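Local coordinates for beta-N-acetylhexosaminidase (Mycobacterium smegmatis, PDB 4YYF), which probably catalyses the hydrolysis of terminal non-reducing N-acetyl-D-hexosamine residues in N-acetyl-beta-D-hexosaminides, as a member of glycosyl hydrolase family 3, at residues R124-A127 with R128-A132; G187-A190 with R191-D195; D226-M229 with G230-V234. The protein carries 1 engineered substitution. All coordinates share one frame; numbering follows the deposited sequence.

Contact 1 (R124-A127 with R128-A132)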
loop_
_atom_site.group_PDB
_atom_site.type_symbol
_atom_site.label_atom_id
_atom_site.label_comp_id
_atom_site.label_asym_id
_atom_site.label_seq_id
_atom_site.Cartn_x
_atom_site.Cartn_y
_atom_site.Cartn_z
ATOM N N ARG A 124 7.929 4.377 17.087
ATOM C CA ARG A 124 9.016 4.090 18.014
ATOM C C ARG A 124 8.702 4.573 19.433
ATOM O O ARG A 124 8.971 3.875 20.418
ATOM C CB ARG A 124 10.310 4.734 17.515
ATOM C CG ARG A 124 11.459 4.622 18.499
ATOM C CD ARG A 124 12.708 5.228 17.915
ATOM N NE ARG A 124 13.274 4.383 16.864
ATOM C CZ ARG A 124 14.268 4.759 16.065
ATOM N NH1 ARG A 124 14.778 5.974 16.173
ATOM N NH2 ARG A 124 14.738 3.922 15.150
ATOM N N GLU A 125 8.134 5.769 19.537
ATOM C CA GLU A 125 7.770 6.311 20.840
ATOM C C GLU A 125 6.630 5.501 21.478
ATOM O O GLU A 125 6.594 5.304 22.693
ATOM C CB GLU A 125 7.405 7.795 20.716
ATOM C CG GLU A 125 7.223 8.528 22.049
ATOM C CD GLU A 125 8.536 8.803 22.799
ATOM O OE1 GLU A 125 9.582 8.183 22.481
ATOM O OE2 GLU A 125 8.520 9.650 23.726
ATOM N N LEU A 126 5.707 5.018 20.662
ATOM C CA LEU A 126 4.629 4.176 21.190
ATOM C C LEU A 126 5.204 2.917 21.826
ATOM O O LEU A 126 4.805 2.518 22.925
ATOM C CB LEU A 126 3.661 3.795 20.082
ATOM C CG LEU A 126 2.743 4.897 19.556
ATOM C CD1 LEU A 126 1.802 4.315 18.501
ATOM C CD2 LEU A 126 1.942 5.515 20.709
ATOM N N ALA A 127 6.165 2.305 21.147
ATOM C CA ALA A 127 6.731 1.057 21.644
ATOM C C ALA A 127 7.495 1.301 22.943
ATOM O O ALA A 127 7.610 0.406 23.780
ATOM C CB ALA A 127 7.612 0.412 20.598
ATOM N N ARG A 128 7.994 2.520 23.124
ATOM C CA ARG A 128 8.800 2.837 24.300
ATOM C C ARG A 128 7.973 3.230 25.509
ATOM O O ARG A 128 8.434 3.120 26.636
ATOM C CB ARG A 128 9.783 3.967 23.983
ATOM C CG ARG A 128 10.834 3.575 22.980
ATOM C CD ARG A 128 11.784 4.712 22.640
ATOM N NE ARG A 128 12.990 4.176 22.012
ATOM C CZ ARG A 128 13.930 4.909 21.427
ATOM N NH1 ARG A 128 14.989 4.314 20.891
ATOM N NH2 ARG A 128 13.808 6.228 21.371
ATOM N N THR A 129 6.759 3.715 25.280
ATOM C CA THR A 129 5.995 4.340 26.363
ATOM C C THR A 129 4.647 3.673 26.634
ATOM O O THR A 129 3.982 4.002 27.615
ATOM C CB THR A 129 5.744 5.838 26.078
ATOM O OG1 THR A 129 4.996 5.975 24.863
ATOM C CG2 THR A 129 7.061 6.599 25.955
ATOM N N LYS A 130 4.242 2.756 25.754
ATOM C CA LYS A 130 2.934 2.113 25.836
ATOM C C LYS A 130 3.039 0.588 25.820
ATOM O O LYS A 130 4.001 0.020 25.297
ATOM C CB LYS A 130 2.052 2.538 24.655
ATOM C CG LYS A 130 1.919 4.045 24.458
ATOM C CD LYS A 130 0.993 4.650 25.496
ATOM C CE LYS A 130 1.039 6.174 25.443
ATOM N NZ LYS A 130 0.157 6.782 26.477
ATOM N N THR A 131 2.039 -0.076 26.390
ATOM C CA THR A 131 1.945 -1.526 26.250
ATOM C C THR A 131 1.333 -1.818 24.892
ATOM O O THR A 131 0.697 -0.941 24.285
ATOM C CB THR A 131 1.048 -2.149 27.312
ATOM O OG1 THR A 131 -0.295 -1.693 27.106
ATOM C CG2 THR A 131 1.520 -1.760 28.705
ATOM N N ALA A 132 1.509 -3.046 24.414
ATOM C CA ALA A 132 0.859 -3.462 23.178
ATOM C C ALA A 132 -0.664 -3.317 23.240
ATOM O O ALA A 132 -1.287 -3.002 22.232
ATOM C CB ALA A 132 1.247 -4.888 22.825
HETATM O O HOH W 1 6.802 0.003 26.490
#

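Contact 2 (G187-A190 with R191-D195)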
loop_
_atom_site.group_PDB
_atom_site.type_symbol
_atom_site.label_atom_id
_atom_site.label_comp_id
_atom_site.label_asym_id
_atom_site.label_seq_id
_atom_site.Cartn_x
_atom_site.Cartn_y
_atom_site.Cartn_z
ATOM N N GLY A 187 1.608 -5.640 15.160
ATOM C CA GLY A 187 0.475 -6.555 15.162
ATOM C C GLY A 187 -0.720 -5.951 15.882
ATOM O O GLY A 187 -1.867 -6.052 15.420
ATOM N N ALA A 188 -0.445 -5.306 17.007
ATOM C CA ALA A 188 -1.479 -4.643 17.789
ATOM C C ALA A 188 -2.055 -3.485 16.998
ATOM O O ALA A 188 -3.276 -3.272 16.998
ATOM C CB ALA A 188 -0.914 -4.145 19.137
ATOM N N TYR A 189 -1.184 -2.743 16.320
ATOM C CA TYR A 189 -1.629 -1.576 15.570
ATOM C C TYR A 189 -2.520 -2.035 14.412
ATOM O O TYR A 189 -3.559 -1.431 14.136
ATOM C CB TYR A 189 -0.439 -0.722 15.065
ATOM C CG TYR A 189 -0.818 0.735 14.838
ATOM C CD1 TYR A 189 -1.480 1.130 13.678
ATOM C CD2 TYR A 189 -0.546 1.709 15.797
ATOM C CE1 TYR A 189 -1.859 2.470 13.481
ATOM C CE2 TYR A 189 -0.911 3.054 15.599
ATOM C CZ TYR A 189 -1.562 3.415 14.442
ATOM O OH TYR A 189 -1.934 4.730 14.243
ATOM N N ALA A 190 -2.109 -3.102 13.735
ATOM C CA ALA A 190 -2.884 -3.617 12.601
ATOM C C ALA A 190 -4.241 -4.123 13.079
ATOM O O ALA A 190 -5.265 -3.918 12.413
ATOM C CB ALA A 190 -2.113 -4.717 11.861
ATOM N N ARG A 191 -4.244 -4.768 14.246
ATOM C CA ARG A 191 -5.457 -5.358 14.796
ATOM C C ARG A 191 -6.467 -4.255 15.152
ATOM O O ARG A 191 -7.675 -4.417 14.951
ATOM C CB ARG A 191 -5.102 -6.246 16.010
ATOM C CG ARG A 191 -6.259 -7.071 16.559
ATOM C CD ARG A 191 -5.774 -8.158 17.531
ATOM N NE ARG A 191 -4.742 -7.675 18.455
ATOM C CZ ARG A 191 -4.972 -7.245 19.693
ATOM N NH1 ARG A 191 -6.209 -7.230 20.184
ATOM N NH2 ARG A 191 -3.955 -6.832 20.444
ATOM N N GLY A 192 -5.958 -3.136 15.672
ATOM C CA GLY A 192 -6.795 -1.993 16.017
ATOM C C GLY A 192 -7.439 -1.390 14.788
ATOM O O GLY A 192 -8.642 -1.121 14.779
ATOM N N LEU A 193 -6.650 -1.207 13.733
ATOM C CA LEU A 193 -7.183 -0.682 12.474
ATOM C C LEU A 193 -8.236 -1.617 11.917
ATOM O O LEU A 193 -9.326 -1.189 11.529
ATOM C CB LEU A 193 -6.059 -0.510 11.445
ATOM C CG LEU A 193 -5.029 0.591 11.704
ATOM C CD1 LEU A 193 -3.987 0.577 10.590
ATOM C CD2 LEU A 193 -5.686 1.970 11.792
ATOM N N ARG A 194 -7.893 -2.904 11.868
ATOM C CA ARG A 194 -8.784 -3.951 11.373
ATOM C C ARG A 194 -10.105 -3.968 12.147
ATOM O O ARG A 194 -11.187 -4.082 11.551
ATOM C CB ARG A 194 -8.061 -5.321 11.483
ATOM C CG ARG A 194 -8.879 -6.571 11.235
ATOM C CD ARG A 194 -7.969 -7.844 11.307
ATOM N NE ARG A 194 -6.759 -7.598 10.525
ATOM C CZ ARG A 194 -5.518 -7.593 10.996
ATOM N NH1 ARG A 194 -4.520 -7.292 10.175
ATOM N NH2 ARG A 194 -5.268 -7.895 12.266
ATOM N N ASP A 195 -10.034 -3.874 13.470
ATOM C CA ASP A 195 -11.267 -3.897 14.271
ATOM C C ASP A 195 -12.123 -2.636 14.085
ATOM O O ASP A 195 -13.328 -2.644 14.360
ATOM C CB ASP A 195 -10.961 -4.137 15.760
ATOM C CG ASP A 195 -10.497 -5.561 16.045
ATOM O OD1 ASP A 195 -10.619 -6.415 15.145
ATOM O OD2 ASP A 195 -9.999 -5.832 17.167
HETATM O O HOH W 2 -2.572 -7.954 13.492
#

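Contact 3 (D226-M229 with G230-V234)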
loop_
_atom_site.group_PDB
_atom_site.type_symbol
_atom_site.label_atom_id
_atom_site.label_comp_id
_atom_site.label_asym_id
_atom_site.label_seq_id
_atom_site.Cartn_x
_atom_site.Cartn_y
_atom_site.Cartn_z
ATOM N N ASP A 226 19.166 -13.907 2.683
ATOM C CA ASP A 226 19.379 -14.826 3.799
ATOM C C ASP A 226 19.481 -14.067 5.129
ATOM O O ASP A 226 19.140 -14.606 6.184
ATOM C CB ASP A 226 20.580 -15.752 3.568
ATOM C CG ASP A 226 21.907 -15.040 3.715
ATOM O OD1 ASP A 226 22.144 -14.042 3.001
ATOM O OD2 ASP A 226 22.721 -15.479 4.555
ATOM N N VAL A 227 19.915 -12.810 5.073
ATOM C CA VAL A 227 19.904 -11.969 6.266
ATOM C C VAL A 227 18.478 -11.505 6.579
ATOM O O VAL A 227 18.058 -11.496 7.736
ATOM C CB VAL A 227 20.859 -10.750 6.139
ATOM C CG1 VAL A 227 20.733 -9.848 7.354
ATOM C CG2 VAL A 227 22.299 -11.211 5.984
ATOM N N LEU A 228 17.726 -11.127 5.550
ATOM C CA LEU A 228 16.352 -10.664 5.769
ATOM C C LEU A 228 15.516 -11.786 6.385
ATOM O O LEU A 228 14.630 -11.531 7.213
ATOM C CB LEU A 228 15.709 -10.192 4.458
ATOM C CG LEU A 228 16.384 -9.041 3.714
ATOM C CD1 LEU A 228 15.613 -8.698 2.440
ATOM C CD2 LEU A 228 16.486 -7.810 4.604
HETATM N N MSE A 229 15.809 -13.022 5.984
HETATM C CA MSE A 229 15.059 -14.199 6.444
HETATM C C MSE A 229 15.044 -14.347 7.954
HETATM O O MSE A 229 14.070 -14.849 8.510
HETATM C CB MSE A 229 15.612 -15.491 5.839
HETATM C CG MSE A 229 15.285 -15.684 4.383
HETATM SE SE MSE A 229 13.379 -15.966 4.040
HETATM C CE MSE A 229 13.728 -16.801 2.317
ATOM N N GLY A 230 16.116 -13.919 8.616
ATOM C CA GLY A 230 16.205 -14.058 10.062
ATOM C C GLY A 230 15.884 -12.800 10.854
ATOM O O GLY A 230 15.995 -12.790 12.078
ATOM N N ASP A 231 15.469 -11.740 10.168
ATOM C CA ASP A 231 15.320 -10.433 10.807
ATOM C C ASP A 231 14.118 -9.668 10.246
ATOM O O ASP A 231 13.001 -9.727 10.789
ATOM C CB ASP A 231 16.625 -9.640 10.607
ATOM C CG ASP A 231 16.728 -8.415 11.494
ATOM O OD1 ASP A 231 15.801 -8.150 12.282
ATOM O OD2 ASP A 231 17.763 -7.722 11.416
ATOM N N ASP A 232 14.346 -8.966 9.146
ATOM C CA ASP A 232 13.325 -8.107 8.556
ATOM C C ASP A 232 12.027 -8.830 8.178
ATOM O O ASP A 232 10.950 -8.242 8.218
ATOM C CB ASP A 232 13.890 -7.378 7.325
ATOM C CG ASP A 232 15.228 -6.689 7.608
ATOM O OD1 ASP A 232 16.185 -7.393 8.011
ATOM O OD2 ASP A 232 15.322 -5.449 7.431
ATOM N N LEU A 233 12.126 -10.098 7.800
ATOM C CA LEU A 233 10.952 -10.820 7.310
ATOM C C LEU A 233 10.163 -11.468 8.438
ATOM O O LEU A 233 9.056 -11.954 8.224
ATOM C CB LEU A 233 11.360 -11.891 6.281
ATOM C CG LEU A 233 11.667 -11.332 4.893
ATOM C CD1 LEU A 233 12.344 -12.364 4.002
ATOM C CD2 LEU A 233 10.393 -10.810 4.230
ATOM N N VAL A 234 10.742 -11.490 9.635
ATOM C CA VAL A 234 10.103 -12.171 10.768
ATOM C C VAL A 234 8.656 -11.714 11.075
ATOM O O VAL A 234 7.778 -12.563 11.252
ATOM C CB VAL A 234 11.012 -12.171 12.029
ATOM C CG1 VAL A 234 10.269 -12.704 13.239
ATOM C CG2 VAL A 234 12.262 -13.009 11.761
#

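Contact 1 (R124-A127 with R128-A132)
Arg124, Glu125 and Leu126 turn their carbonyls toward the amides of Arg128, Thr129 and Lys130 in the closing turn of helix 123-129, a short surface helix of the TIM-barrel-type domain. The helical hydrogen bonding is irregular here. Arg128 N makes weak bonds to both Arg124 O and Glu125 O, whereas Leu126 O takes two sounder ones, from Lys130 N at 2.9 Å and from Thr129 N at 3.3 Å, both reaching it from the same face of its plane. Lys130 is the first residue to leave helical geometry.

The Thr129 side chain adds a bond of its own. With chi1 at 60°, OG1 swings back between the backbone N and the carbonyl carbon and donates to Glu125 O over 2.8 Å, arriving above the carbonyl plane. Glu125 itself leans across, its OE2 near Thr129 CG2.

On the flank, the side chains of Arg124 and Arg128 run side by side in the same direction. The CD methylene of Arg124 sits over the centre of one face of the Arg128 guanidinium, 3.7 Å from Arg128 CZ, so a methylene covers the cationic plane, although the two like-charged groups stay close, Arg124 NE 4.4 Å from Arg128 NH1. The two guanidinium planes are 29° apart, and Arg124 directs NH2 to Ala164 O. Leu126, the buried member, packs CD2 against Lys130 CG at 4.0 Å and faces helix 132-148. Where the chain leaves the helix, one water bridges two carbonyls, donating to Ala127 O at 2.9 Å and to Lys130 O at 3.0 Å.

Contact 2 (G187-A190 with R191-D195)
Tyr189, with CG roughly anti to its backbone N (chi1 -155°), and Leu193, with CG anti to its carbonyl carbon, converge on one side of helix 179-196. This helix is the crossover of a beta-alpha-beta unit in the TIM-barrel-type domain, linking the parallel strands 153-154 and 199-205. The edge of the tyrosine ring meets the leucine branch near the ring plane, CD1 of Tyr189 lying 4.0 Å from CD1 of Leu193. The hydroxyl at the far end of the ring bonds to Gln120 OE1, and the same ring touches Val135 and Ala139 of helix 132-148.

Regular i to i+4 bonds run through the whole segment, among them Arg194 N to Ala190 O at 2.9 Å. The same carbonyl lies under a flat group: the Arg194 chain, bent at chi3 (-47°), folds its guanidinium back so that one face lies over Ala190 O, which is 3.9 Å from CZ. NE bonds to Pro244 O, which helps fix the rotation of the group. Arg194 NH2 donates in plane to a water at 3.0 Å, and this water in turn donates over 2.8 Å to Gly187 O, the carbonyl that already accepts Arg191 N at 2.9 Å.

Contact 3 (D226-M229 with G230-V234)
Leu228 and Asp232 are set obliquely to each other, the leucine pressing a methyl against the aspartate head, with Leu228 CD2 3.4 Å from Asp232 CG. A second pair forms beside them: selenomethionine Met229, its chain bent at chi2 (-67°), brings SE to 3.7 Å from Leu233 CD1. That same methyl reaches Leu228 CB at 4.0 Å, so Leu233 lies against two successive residues of helix 225-229.

The backbone beneath explains how these side chains are brought together. Gly230 N makes an i to i+3 bond to Val227 O at 3.2 Å, from well above the carbonyl plane. Leu228 O is gripped from opposite faces of its plane, by Asp231 N at 3.1 Å and by Leu233 N at 2.9 Å. A type I turn from Asp231 to Val234, closed by Val234 N to Asp231 O, carries the chain into helix 234-239 and directs Leu233 back toward the one just left.

The carboxylate of Asp232 is thus buried against a methyl on one flank yet anchored by a hydrogen bond between OD2 and His210 ND1. The pairing satisfies OD2, may offset part of the cost of burying the carboxylate, and is consistent with Asp232 orienting the ring of His210.

The three contacts show how one local pattern, residues three to five apart on or next to a helix, changes with its setting. Contact 2 is buried, in the C-terminal half of a regular helix, and its polar ends are tied to other parts of the fold. Contact 1, on the surface at the end of a short helix, relies on a hydroxyl, a bridging water and arginine side chains lying alongside each other. Contact 3, partly buried, connects two short helices and mixes apolar packing with a buried carboxylate. Contacts 1 and 2 touch, through Ala132 and Ala188 and through Leu126 and Tyr189, and both pack on helix 132-148; contact 3 stands apart, its nearest atoms about 10 Å from contact 2.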